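Local coordinates for protein GlcNAc-alpha-1,4-Gal-releasing endo-beta-galactosidase (Clostridium perfringens, PDB 1UPS) that probably hydrolyses O-glycosyl bonds as a family 16 endo-beta-galactosidase releasing GlcNAc-alpha-1,4-Gal units, and binds a calcium ion, at residues N348-T353 and N383-N388; K47-Y52 and A97-D102; Y214-M219 and Y230-F235. All coordinates share one frame; numbering follows the deposited sequence.

Contact 1: residues N348-T353 and N383-N388; sequences NIENQT and NRWKPN
The type I beta turn from I349 to Q352 faces the loop N383-K386, and the backbones stay apart: even I349 CA and N383 CA, the nearest pair, lie 8.4 Å from each other. Side chains fill the interval. I349 and N383 reach out from opposite directions. I349 CG1 lies between its backbone N and carbonyl carbon (chi1 68°), and CD1 ends 3.6 Å from N383 OD1. The amide it meets is already fixed. N383 OD1 accepts from K386 N at 2.9 Å, in the carbonyl plane and on a lone pair, which forms an Asx motif. N383 ND2 bonds to S367 O.

W385 points its six-membered ring at the turn. Its CZ3 corner lies 3.6 Å from I349 O, which sits at the ring edge and in plane. I349 O is also the acceptor of the bond from Q352 N that closes the turn. E350 O approaches the same end of the indole obliquely.

Q352 crosses W385 at about a right angle, with the amide plane 62° from the ring plane. Q352 NE2 lies 3.4 Å from W385 CH2. K386 bends back within its own loop and sets CE 3.6 Å above the centre of one indole face. Q352 OE1 meets this methylene too, 3.5 Å from K386 CE. On the other loop, N348 OD1 accepts from E350 N in an Asx turn, and E350 OE2 bonds to S367 OG.

The two loops follow strands 346-348 and 378-383, in a part of the chain consistent with the ricin-like beta-trefoil of this protein. Each loop is held by its own Asx bond. The join between them rests mainly on packing, probably helped by the weakly positive C-H edge of W385 facing I349 O.

Contact 2: residues K47-Y52 and A97-D102; sequences KWTDYY and AIMSFD
W48 and I98 meet ring face to methyl beside a single antiparallel bridge. The bridge lies at the margin of the beta-sandwich of this family 16 glycoside hydrolase. Strand 94-99 is one edge strand of the six-stranded sheet, and K47-Y52 runs along it. T49 and M99 are the hydrogen-bonded pair. T49 N donates to M99 O at 2.8 Å, and M99 N returns a bond to T49 O at 2.9 Å.

I98 CD1 sits over one face of the W48 indole, displaced toward the rim. It lies 3.7 Å from the centroid of the six-membered ring, 23° off the normal, as a CH-pi contact. I98 CG1 stands between its backbone N and carbonyl carbon (chi1 65°), which carries the methyl across to the ring. The edge of the same indole abuts the backbone of the strand, with W48 CE3 3.4 Å from M99 C. W48 NE1 bonds to D36 OD1, next in the chain to the calcium ligand E37, and so pins the far side of the ring.

Past the bridge, Y52 CB packs against A97 CB at 3.6 Å, while Y52 OH reaches Y253 OH on strand 246-254. M99 turns its thioether chain along Y51, and M99 CG comes 3.5 Å from Y51 O. This carbonyl oxygen is buried without a hydrogen-bonding partner in the model. With T49 OG1 anti to its backbone N (chi1 -173°), T49 CG2 takes the place between that N and the carbonyl carbon and rests 3.4 Å from F101 O, on the short strand 101-102.

Contact 3: residues Y214-M219 and Y230-F235; sequences YHIYAM and YDNELF
H215 ND1 donates a hydrogen bond to D231 OD1 at 2.7 Å, the shortest polar bond between the two segments. The oxygen lies in the imidazole plane and uses its syn lone pair, and ring and carboxylate are only 24° from coplanar. D231 OD2 takes I216 N at 2.8 Å, almost straight at 177°, and a weak second bond from H215 ND1. The carboxylate therefore grips both side chain and backbone of strand 215-221. D231 N answers with a bond to I216 O at 2.8 Å.

Next to it, Y217 and Y230 form an antiparallel non-hydrogen-bonded pair. Their side chains point the same way, and the edge of Y230 turns toward the face of Y217 in an offset edge-to-face contact, with Y217 CE2 3.7 Å from Y230 CD1. Y230 OH sits over one face of the H215 ring and bonds to S207 O.

D231 stands in the type I' turn that joins strands 225-230 and 233-239, so its bonds tie that hairpin to strand 215-221. H215 NE2 bonds to E213 OE2. With a carboxylate at each nitrogen, the imidazole is probably biased toward its protonated, positively charged form.

Along the chain, contact 2 closes first, contact 3 follows, and contact 1 comes last. Contacts 2 and 3 lie within the family 16 range, with centres 24 Å apart and no touch. Contact 2 is at strand 94-99, one edge of the six-stranded sheet. Contact 3 is in the eight-stranded sheet, on neighbouring strands of the meander 215-239. That sheet also holds strand 267-279, which bears the calcium ligand D272. Contact 1 belongs to the later, probably beta-trefoil part. Its centre is 32 Å from that of contact 3 and 47 Å from that of contact 2. Contacts 1 and 2 thus lie on opposite sides of the centre of a beta-rich chain that probably has two parts.

Contact 1: residues N348-T353 and N383-N388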
loop_
_atom_site.group_PDB
_atom_site.type_symbol
_atom_site.label_atom_id
_atom_site.label_comp_id
_atom_site.label_asym_id
_atom_site.label_seq_id
_atom_site.Cartn_x
_atom_site.Cartn_y
_atom_site.Cartn_z
ATOM N N ASN A 348 -24.557 -1.479 -10.764
ATOM C CA ASN A 348 -24.131 -2.740 -11.364
ATOM C C ASN A 348 -24.292 -2.736 -12.865
ATOM O O ASN A 348 -24.910 -1.825 -13.413
ATOM C CB ASN A 348 -24.905 -3.917 -10.753
ATOM C CG ASN A 348 -26.340 -3.956 -11.203
ATOM O OD1 ASN A 348 -26.677 -4.664 -12.155
ATOM N ND2 ASN A 348 -27.204 -3.184 -10.530
ATOM N N ILE A 349 -23.727 -3.754 -13.524
ATOM C CA ILE A 349 -23.815 -3.882 -14.990
ATOM C C ILE A 349 -24.283 -5.277 -15.448
ATOM O O ILE A 349 -23.913 -5.743 -16.533
ATOM C CB ILE A 349 -22.490 -3.464 -15.701
ATOM C CG1 ILE A 349 -21.341 -4.440 -15.407
ATOM C CG2 ILE A 349 -22.112 -2.003 -15.341
ATOM C CD1 ILE A 349 -20.083 -4.222 -16.279
ATOM N N GLU A 350 -25.122 -5.911 -14.636
ATOM C CA GLU A 350 -25.550 -7.302 -14.899
ATOM C C GLU A 350 -26.095 -7.552 -16.313
ATOM O O GLU A 350 -25.768 -8.575 -16.939
ATOM C CB GLU A 350 -26.567 -7.769 -13.847
ATOM C CG GLU A 350 -26.847 -9.282 -13.886
ATOM C CD GLU A 350 -25.721 -10.134 -13.319
ATOM O OE1 GLU A 350 -25.818 -11.387 -13.405
ATOM O OE2 GLU A 350 -24.728 -9.580 -12.787
ATOM N N ASN A 351 -26.917 -6.629 -16.816
ATOM C CA ASN A 351 -27.541 -6.815 -18.125
ATOM C C ASN A 351 -26.717 -6.293 -19.308
ATOM O O ASN A 351 -27.133 -6.439 -20.468
ATOM C CB ASN A 351 -28.971 -6.248 -18.136
ATOM C CG ASN A 351 -29.934 -7.069 -17.292
ATOM O OD1 ASN A 351 -30.207 -8.240 -17.597
ATOM N ND2 ASN A 351 -30.470 -6.457 -16.232
ATOM N N GLN A 352 -25.558 -5.697 -19.005
ATOM C CA GLN A 352 -24.594 -5.238 -20.013
ATOM C C GLN A 352 -25.254 -4.409 -21.121
ATOM O O GLN A 352 -25.209 -4.767 -22.317
ATOM C CB GLN A 352 -23.815 -6.421 -20.614
ATOM C CG GLN A 352 -22.957 -7.190 -19.611
ATOM C CD GLN A 352 -22.120 -8.270 -20.283
ATOM O OE1 GLN A 352 -21.046 -7.982 -20.810
ATOM N NE2 GLN A 352 -22.625 -9.507 -20.292
ATOM N N THR A 353 -25.863 -3.303 -20.710
ATOM C CA THR A 353 -26.611 -2.426 -21.603
ATOM C C THR A 353 -25.798 -1.240 -22.138
ATOM O O THR A 353 -26.309 -0.444 -22.954
ATOM C CB THR A 353 -27.831 -1.857 -20.863
ATOM O OG1 THR A 353 -27.388 -0.934 -19.850
ATOM C CG2 THR A 353 -28.570 -2.952 -20.088
ATOM N N ASN A 383 -14.869 -2.285 -13.231
ATOM C CA ASN A 383 -15.749 -3.394 -12.842
ATOM C C ASN A 383 -14.972 -4.681 -12.553
ATOM O O ASN A 383 -13.955 -4.944 -13.194
ATOM C CB ASN A 383 -16.798 -3.630 -13.924
ATOM C CG ASN A 383 -17.921 -4.500 -13.448
ATOM O OD1 ASN A 383 -17.989 -5.680 -13.792
ATOM N ND2 ASN A 383 -18.806 -3.937 -12.624
ATOM N N ARG A 384 -15.436 -5.479 -11.583
ATOM C CA ARG A 384 -14.775 -6.759 -11.297
ATOM C C ARG A 384 -15.130 -7.820 -12.349
ATOM O O ARG A 384 -14.247 -8.528 -12.865
ATOM C CB ARG A 384 -15.150 -7.276 -9.905
ATOM C CG ARG A 384 -14.352 -8.523 -9.493
ATOM C CD ARG A 384 -14.890 -9.207 -8.268
ATOM N NE ARG A 384 -14.028 -10.320 -7.857
ATOM C CZ ARG A 384 -14.100 -10.928 -6.677
ATOM N NH1 ARG A 384 -15.015 -10.562 -5.788
ATOM N NH2 ARG A 384 -13.265 -11.928 -6.396
ATOM N N TRP A 385 -16.423 -7.938 -12.649
ATOM C CA TRP A 385 -16.913 -8.932 -13.610
ATOM C C TRP A 385 -16.315 -8.680 -14.993
ATOM O O TRP A 385 -15.875 -9.618 -15.679
ATOM C CB TRP A 385 -18.436 -8.863 -13.677
ATOM C CG TRP A 385 -19.105 -9.956 -14.484
ATOM C CD1 TRP A 385 -18.727 -11.286 -14.584
ATOM C CD2 TRP A 385 -20.277 -9.816 -15.280
ATOM N NE1 TRP A 385 -19.603 -11.962 -15.403
ATOM C CE2 TRP A 385 -20.563 -11.084 -15.847
ATOM C CE3 TRP A 385 -21.126 -8.737 -15.586
ATOM C CZ2 TRP A 385 -21.656 -11.295 -16.692
ATOM C CZ3 TRP A 385 -22.214 -8.951 -16.414
ATOM C CH2 TRP A 385 -22.466 -10.220 -16.967
ATOM N N LYS A 386 -16.285 -7.405 -15.383
ATOM C CA LYS A 386 -15.749 -7.000 -16.686
ATOM C C LYS A 386 -14.640 -5.970 -16.506
ATOM O O LYS A 386 -14.879 -4.759 -16.638
ATOM C CB LYS A 386 -16.868 -6.434 -17.579
ATOM C CG LYS A 386 -18.064 -7.371 -17.838
ATOM C CD LYS A 386 -17.698 -8.577 -18.709
ATOM C CE LYS A 386 -18.831 -9.607 -18.708
ATOM N NZ LYS A 386 -18.429 -10.902 -19.337
ATOM N N PRO A 387 -13.429 -6.443 -16.206
ATOM C CA PRO A 387 -12.334 -5.567 -15.772
ATOM C C PRO A 387 -11.776 -4.584 -16.813
ATOM O O PRO A 387 -10.888 -3.792 -16.461
ATOM C CB PRO A 387 -11.268 -6.559 -15.285
ATOM C CG PRO A 387 -11.529 -7.789 -16.045
ATOM C CD PRO A 387 -13.022 -7.865 -16.218
ATOM N N ASN A 388 -12.270 -4.620 -18.049
ATOM C CA ASN A 388 -11.926 -3.557 -19.008
ATOM C C ASN A 388 -12.875 -2.350 -18.938
ATOM O O ASN A 388 -12.652 -1.344 -19.603
ATOM C CB ASN A 388 -11.905 -4.092 -20.441
ATOM C CG ASN A 388 -10.652 -4.898 -20.745
ATOM O OD1 ASN A 388 -9.567 -4.618 -20.214
ATOM N ND2 ASN A 388 -10.791 -5.895 -21.609
#

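Contact 2: residues K47-Y52 and A97-D102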
loop_
_atom_site.group_PDB
_atom_site.type_symbol
_atom_site.label_atom_id
_atom_site.label_comp_id
_atom_site.label_asym_id
_atom_site.label_seq_id
_atom_site.Cartn_x
_atom_site.Cartn_y
_atom_site.Cartn_z
ATOM N N LYS A 47 16.514 1.782 18.372
ATOM C CA LYS A 47 15.425 1.715 17.378
ATOM C C LYS A 47 15.534 0.508 16.443
ATOM O O LYS A 47 14.509 -0.047 16.012
ATOM C CB LYS A 47 15.404 2.999 16.536
ATOM C CG LYS A 47 15.138 4.254 17.346
ATOM C CD LYS A 47 15.166 5.529 16.514
ATOM C CE LYS A 47 14.779 6.733 17.423
ATOM N NZ LYS A 47 15.109 8.048 16.824
ATOM N N TRP A 48 16.772 0.124 16.119
ATOM C CA TRP A 48 17.044 -0.879 15.077
ATOM C C TRP A 48 18.040 -1.944 15.512
ATOM O O TRP A 48 18.989 -1.664 16.272
ATOM C CB TRP A 48 17.629 -0.208 13.814
ATOM C CG TRP A 48 16.783 0.893 13.276
ATOM C CD1 TRP A 48 16.977 2.238 13.453
ATOM C CD2 TRP A 48 15.593 0.756 12.492
ATOM N NE1 TRP A 48 15.986 2.947 12.811
ATOM C CE2 TRP A 48 15.110 2.064 12.234
ATOM C CE3 TRP A 48 14.874 -0.344 11.985
ATOM C CZ2 TRP A 48 13.959 2.309 11.469
ATOM C CZ3 TRP A 48 13.719 -0.105 11.227
ATOM C CH2 TRP A 48 13.268 1.219 10.988
ATOM N N THR A 49 17.845 -3.148 14.980
ATOM C CA THR A 49 18.913 -4.128 14.916
ATOM C C THR A 49 19.403 -4.283 13.468
ATOM O O THR A 49 18.628 -4.095 12.526
ATOM C CB THR A 49 18.484 -5.466 15.564
ATOM O OG1 THR A 49 19.620 -6.345 15.613
ATOM C CG2 THR A 49 17.419 -6.230 14.728
ATOM N N ASP A 50 20.688 -4.585 13.292
ATOM C CA ASP A 50 21.263 -4.713 11.946
ATOM C C ASP A 50 21.474 -6.176 11.533
ATOM O O ASP A 50 22.459 -6.540 10.889
ATOM C CB ASP A 50 22.524 -3.847 11.777
ATOM C CG ASP A 50 23.573 -4.097 12.843
ATOM O OD1 ASP A 50 24.646 -3.434 12.771
ATOM O OD2 ASP A 50 23.417 -4.901 13.787
ATOM N N TYR A 51 20.507 -7.010 11.893
ATOM C CA TYR A 51 20.478 -8.392 11.447
ATOM C C TYR A 51 19.132 -8.686 10.800
ATOM O O TYR A 51 18.082 -8.203 11.277
ATOM C CB TYR A 51 20.661 -9.330 12.634
ATOM C CG TYR A 51 22.048 -9.311 13.242
ATOM C CD1 TYR A 51 22.409 -8.328 14.168
ATOM C CD2 TYR A 51 22.983 -10.291 12.918
ATOM C CE1 TYR A 51 23.688 -8.304 14.731
ATOM C CE2 TYR A 51 24.266 -10.287 13.485
ATOM C CZ TYR A 51 24.602 -9.292 14.392
ATOM O OH TYR A 51 25.850 -9.288 14.970
ATOM N N TYR A 52 19.158 -9.519 9.759
ATOM C CA TYR A 52 17.958 -9.873 9.022
ATOM C C TYR A 52 17.383 -11.169 9.633
ATOM O O TYR A 52 18.039 -12.205 9.590
ATOM C CB TYR A 52 18.320 -10.048 7.527
ATOM C CG TYR A 52 17.149 -10.387 6.611
ATOM C CD1 TYR A 52 15.852 -9.950 6.903
ATOM C CD2 TYR A 52 17.350 -11.133 5.444
ATOM C CE1 TYR A 52 14.760 -10.281 6.047
ATOM C CE2 TYR A 52 16.286 -11.457 4.583
ATOM C CZ TYR A 52 14.998 -11.027 4.896
ATOM O OH TYR A 52 13.956 -11.374 4.057
ATOM N N ALA A 97 19.939 -5.892 5.842
ATOM C CA ALA A 97 18.672 -5.452 6.470
ATOM C C ALA A 97 18.848 -4.803 7.848
ATOM O O ALA A 97 19.747 -5.186 8.622
ATOM C CB ALA A 97 17.710 -6.662 6.607
ATOM N N ILE A 98 17.962 -3.853 8.162
ATOM C CA ILE A 98 17.749 -3.470 9.556
ATOM C C ILE A 98 16.302 -3.765 9.919
ATOM O O ILE A 98 15.419 -3.765 9.038
ATOM C CB ILE A 98 18.150 -1.992 9.846
ATOM C CG1 ILE A 98 17.256 -0.990 9.081
ATOM C CG2 ILE A 98 19.636 -1.781 9.520
ATOM C CD1 ILE A 98 17.386 0.468 9.566
ATOM N N MET A 99 16.051 -4.038 11.203
ATOM C CA MET A 99 14.683 -4.315 11.644
ATOM C C MET A 99 14.396 -3.568 12.925
ATOM O O MET A 99 15.301 -3.375 13.716
ATOM C CB MET A 99 14.476 -5.811 11.903
ATOM C CG MET A 99 14.988 -6.748 10.803
ATOM S SD MET A 99 14.271 -8.394 10.899
ATOM C CE MET A 99 14.824 -8.899 12.599
ATOM N N SER A 100 13.141 -3.157 13.124
ATOM C CA SER A 100 12.740 -2.437 14.346
ATOM C C SER A 100 12.329 -3.370 15.510
ATOM O O SER A 100 11.657 -2.941 16.450
ATOM C CB SER A 100 11.612 -1.438 14.035
ATOM O OG SER A 100 10.368 -2.110 13.862
ATOM N N PHE A 101 12.752 -4.629 15.447
ATOM C CA PHE A 101 12.397 -5.643 16.456
ATOM C C PHE A 101 13.374 -6.816 16.329
ATOM O O PHE A 101 14.146 -6.911 15.356
ATOM C CB PHE A 101 10.967 -6.163 16.211
ATOM C CG PHE A 101 10.825 -6.863 14.888
ATOM C CD1 PHE A 101 10.596 -6.126 13.724
ATOM C CD2 PHE A 101 11.018 -8.245 14.795
ATOM C CE1 PHE A 101 10.535 -6.770 12.473
ATOM C CE2 PHE A 101 10.949 -8.901 13.553
ATOM C CZ PHE A 101 10.706 -8.153 12.389
ATOM N N ASP A 102 13.323 -7.712 17.308
ATOM C CA ASP A 102 14.074 -8.964 17.269
ATOM C C ASP A 102 13.237 -9.915 18.102
ATOM O O ASP A 102 13.100 -9.719 19.307
ATOM C CB ASP A 102 15.462 -8.738 17.872
ATOM C CG ASP A 102 16.367 -9.954 17.787
ATOM O OD1 ASP A 102 17.530 -9.841 18.272
ATOM O OD2 ASP A 102 16.033 -11.040 17.271
#

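Contact 3: residues Y214-M219 and Y230-F235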
loop_
_atom_site.group_PDB
_atom_site.type_symbol
_atom_site.label_atom_id
_atom_site.label_comp_id
_atom_site.label_asym_id
_atom_site.label_seq_id
_atom_site.Cartn_x
_atom_site.Cartn_y
_atom_site.Cartn_z
ATOM N N TYR A 214 15.463 11.591 -4.789
ATOM C CA TYR A 214 14.695 11.272 -3.593
ATOM C C TYR A 214 13.219 11.526 -3.873
ATOM O O TYR A 214 12.860 12.586 -4.434
ATOM C CB TYR A 214 15.122 12.140 -2.416
ATOM C CG TYR A 214 16.409 11.669 -1.803
ATOM C CD1 TYR A 214 16.416 10.650 -0.836
ATOM C CD2 TYR A 214 17.623 12.221 -2.206
ATOM C CE1 TYR A 214 17.632 10.223 -0.247
ATOM C CE2 TYR A 214 18.830 11.804 -1.640
ATOM C CZ TYR A 214 18.829 10.791 -0.675
ATOM O OH TYR A 214 20.036 10.385 -0.131
ATOM N N HIS A 215 12.383 10.557 -3.483
ATOM C CA HIS A 215 10.928 10.724 -3.498
ATOM C C HIS A 215 10.342 10.255 -2.179
ATOM O O HIS A 215 11.026 9.603 -1.398
ATOM C CB HIS A 215 10.307 10.014 -4.704
ATOM C CG HIS A 215 10.657 10.685 -5.989
ATOM N ND1 HIS A 215 9.908 11.722 -6.505
ATOM C CD2 HIS A 215 11.737 10.555 -6.798
ATOM C CE1 HIS A 215 10.484 12.166 -7.612
ATOM N NE2 HIS A 215 11.598 11.480 -7.809
ATOM N N ILE A 216 9.102 10.651 -1.909
ATOM C CA ILE A 216 8.462 10.332 -0.646
ATOM C C ILE A 216 7.452 9.207 -0.882
ATOM O O ILE A 216 6.599 9.293 -1.778
ATOM C CB ILE A 216 7.787 11.616 -0.010
ATOM C CG1 ILE A 216 8.854 12.690 0.287
ATOM C CG2 ILE A 216 7.073 11.264 1.276
ATOM C CD1 ILE A 216 8.303 13.995 0.924
ATOM N N TYR A 217 7.558 8.162 -0.063
ATOM C CA TYR A 217 6.660 7.009 -0.097
ATOM C C TYR A 217 5.988 6.921 1.260
ATOM O O TYR A 217 6.652 6.987 2.292
ATOM C CB TYR A 217 7.464 5.712 -0.350
ATOM C CG TYR A 217 8.247 5.769 -1.651
ATOM C CD1 TYR A 217 9.582 6.181 -1.669
ATOM C CD2 TYR A 217 7.641 5.427 -2.861
ATOM C CE1 TYR A 217 10.314 6.228 -2.882
ATOM C CE2 TYR A 217 8.347 5.473 -4.069
ATOM C CZ TYR A 217 9.684 5.887 -4.063
ATOM O OH TYR A 217 10.380 5.942 -5.246
ATOM N N ALA A 218 4.673 6.762 1.268
ATOM C CA ALA A 218 3.949 6.721 2.538
ATOM C C ALA A 218 2.766 5.771 2.492
ATOM O O ALA A 218 2.198 5.505 1.423
ATOM C CB ALA A 218 3.484 8.146 2.962
ATOM N N MET A 219 2.424 5.254 3.671
ATOM C CA MET A 219 1.232 4.451 3.858
ATOM C C MET A 219 0.466 4.952 5.078
ATOM O O MET A 219 1.029 5.070 6.179
ATOM C CB MET A 219 1.589 2.967 4.068
ATOM C CG MET A 219 0.354 2.138 4.503
ATOM S SD MET A 219 0.796 0.432 4.958
ATOM C CE MET A 219 1.594 0.711 6.503
ATOM N N TYR A 230 2.452 8.720 -3.032
ATOM C CA TYR A 230 3.727 9.015 -3.692
ATOM C C TYR A 230 3.846 10.512 -3.805
ATOM O O TYR A 230 2.992 11.150 -4.433
ATOM C CB TYR A 230 3.746 8.424 -5.095
ATOM C CG TYR A 230 5.015 8.704 -5.906
ATOM C CD1 TYR A 230 6.188 7.971 -5.668
ATOM C CD2 TYR A 230 5.018 9.662 -6.940
ATOM C CE1 TYR A 230 7.343 8.179 -6.422
ATOM C CE2 TYR A 230 6.181 9.895 -7.708
ATOM C CZ TYR A 230 7.333 9.135 -7.450
ATOM O OH TYR A 230 8.483 9.339 -8.183
ATOM N N ASP A 231 4.902 11.074 -3.210
ATOM C CA ASP A 231 5.075 12.531 -3.168
ATOM C C ASP A 231 3.774 13.217 -2.754
ATOM O O ASP A 231 3.338 14.203 -3.373
ATOM C CB ASP A 231 5.590 13.044 -4.518
ATOM C CG ASP A 231 7.007 12.609 -4.781
ATOM O OD1 ASP A 231 7.483 12.773 -5.925
ATOM O OD2 ASP A 231 7.707 12.085 -3.885
ATOM N N ASN A 232 3.170 12.670 -1.702
ATOM C CA ASN A 232 1.973 13.231 -1.051
ATOM C C ASN A 232 0.655 13.112 -1.810
ATOM O O ASN A 232 -0.325 13.773 -1.433
ATOM C CB ASN A 232 2.194 14.708 -0.639
ATOM C CG ASN A 232 3.357 14.882 0.315
ATOM O OD1 ASN A 232 3.662 13.977 1.110
ATOM N ND2 ASN A 232 4.010 16.059 0.262
ATOM N N GLU A 233 0.634 12.323 -2.887
ATOM C CA GLU A 233 -0.584 12.118 -3.685
ATOM C C GLU A 233 -0.993 10.642 -3.690
ATOM O O GLU A 233 -0.151 9.744 -3.873
ATOM C CB GLU A 233 -0.398 12.601 -5.135
ATOM C CG GLU A 233 -1.656 12.402 -5.999
ATOM C CD GLU A 233 -1.522 12.932 -7.425
ATOM O OE1 GLU A 233 -1.025 12.172 -8.310
ATOM O OE2 GLU A 233 -1.930 14.103 -7.661
ATOM N N LEU A 234 -2.289 10.389 -3.507
ATOM C CA LEU A 234 -2.764 8.995 -3.401
ATOM C C LEU A 234 -2.443 8.188 -4.665
ATOM O O LEU A 234 -2.710 8.647 -5.792
ATOM C CB LEU A 234 -4.271 8.981 -3.112
ATOM C CG LEU A 234 -4.870 7.593 -2.853
ATOM C CD1 LEU A 234 -4.271 6.928 -1.606
ATOM C CD2 LEU A 234 -6.383 7.714 -2.731
ATOM N N PHE A 235 -1.894 6.982 -4.464
ATOM C CA PHE A 235 -1.347 6.167 -5.557
ATOM C C PHE A 235 -2.003 4.775 -5.596
ATOM O O PHE A 235 -2.218 4.216 -6.688
ATOM C CB PHE A 235 0.186 6.060 -5.388
ATOM C CG PHE A 235 0.891 5.201 -6.434
ATOM C CD1 PHE A 235 1.176 5.709 -7.696
ATOM C CD2 PHE A 235 1.309 3.912 -6.118
ATOM C CE1 PHE A 235 1.863 4.923 -8.650
ATOM C CE2 PHE A 235 1.982 3.112 -7.061
ATOM C CZ PHE A 235 2.263 3.630 -8.321
HETATM O O HOH W 1 4.001 10.473 -0.168
#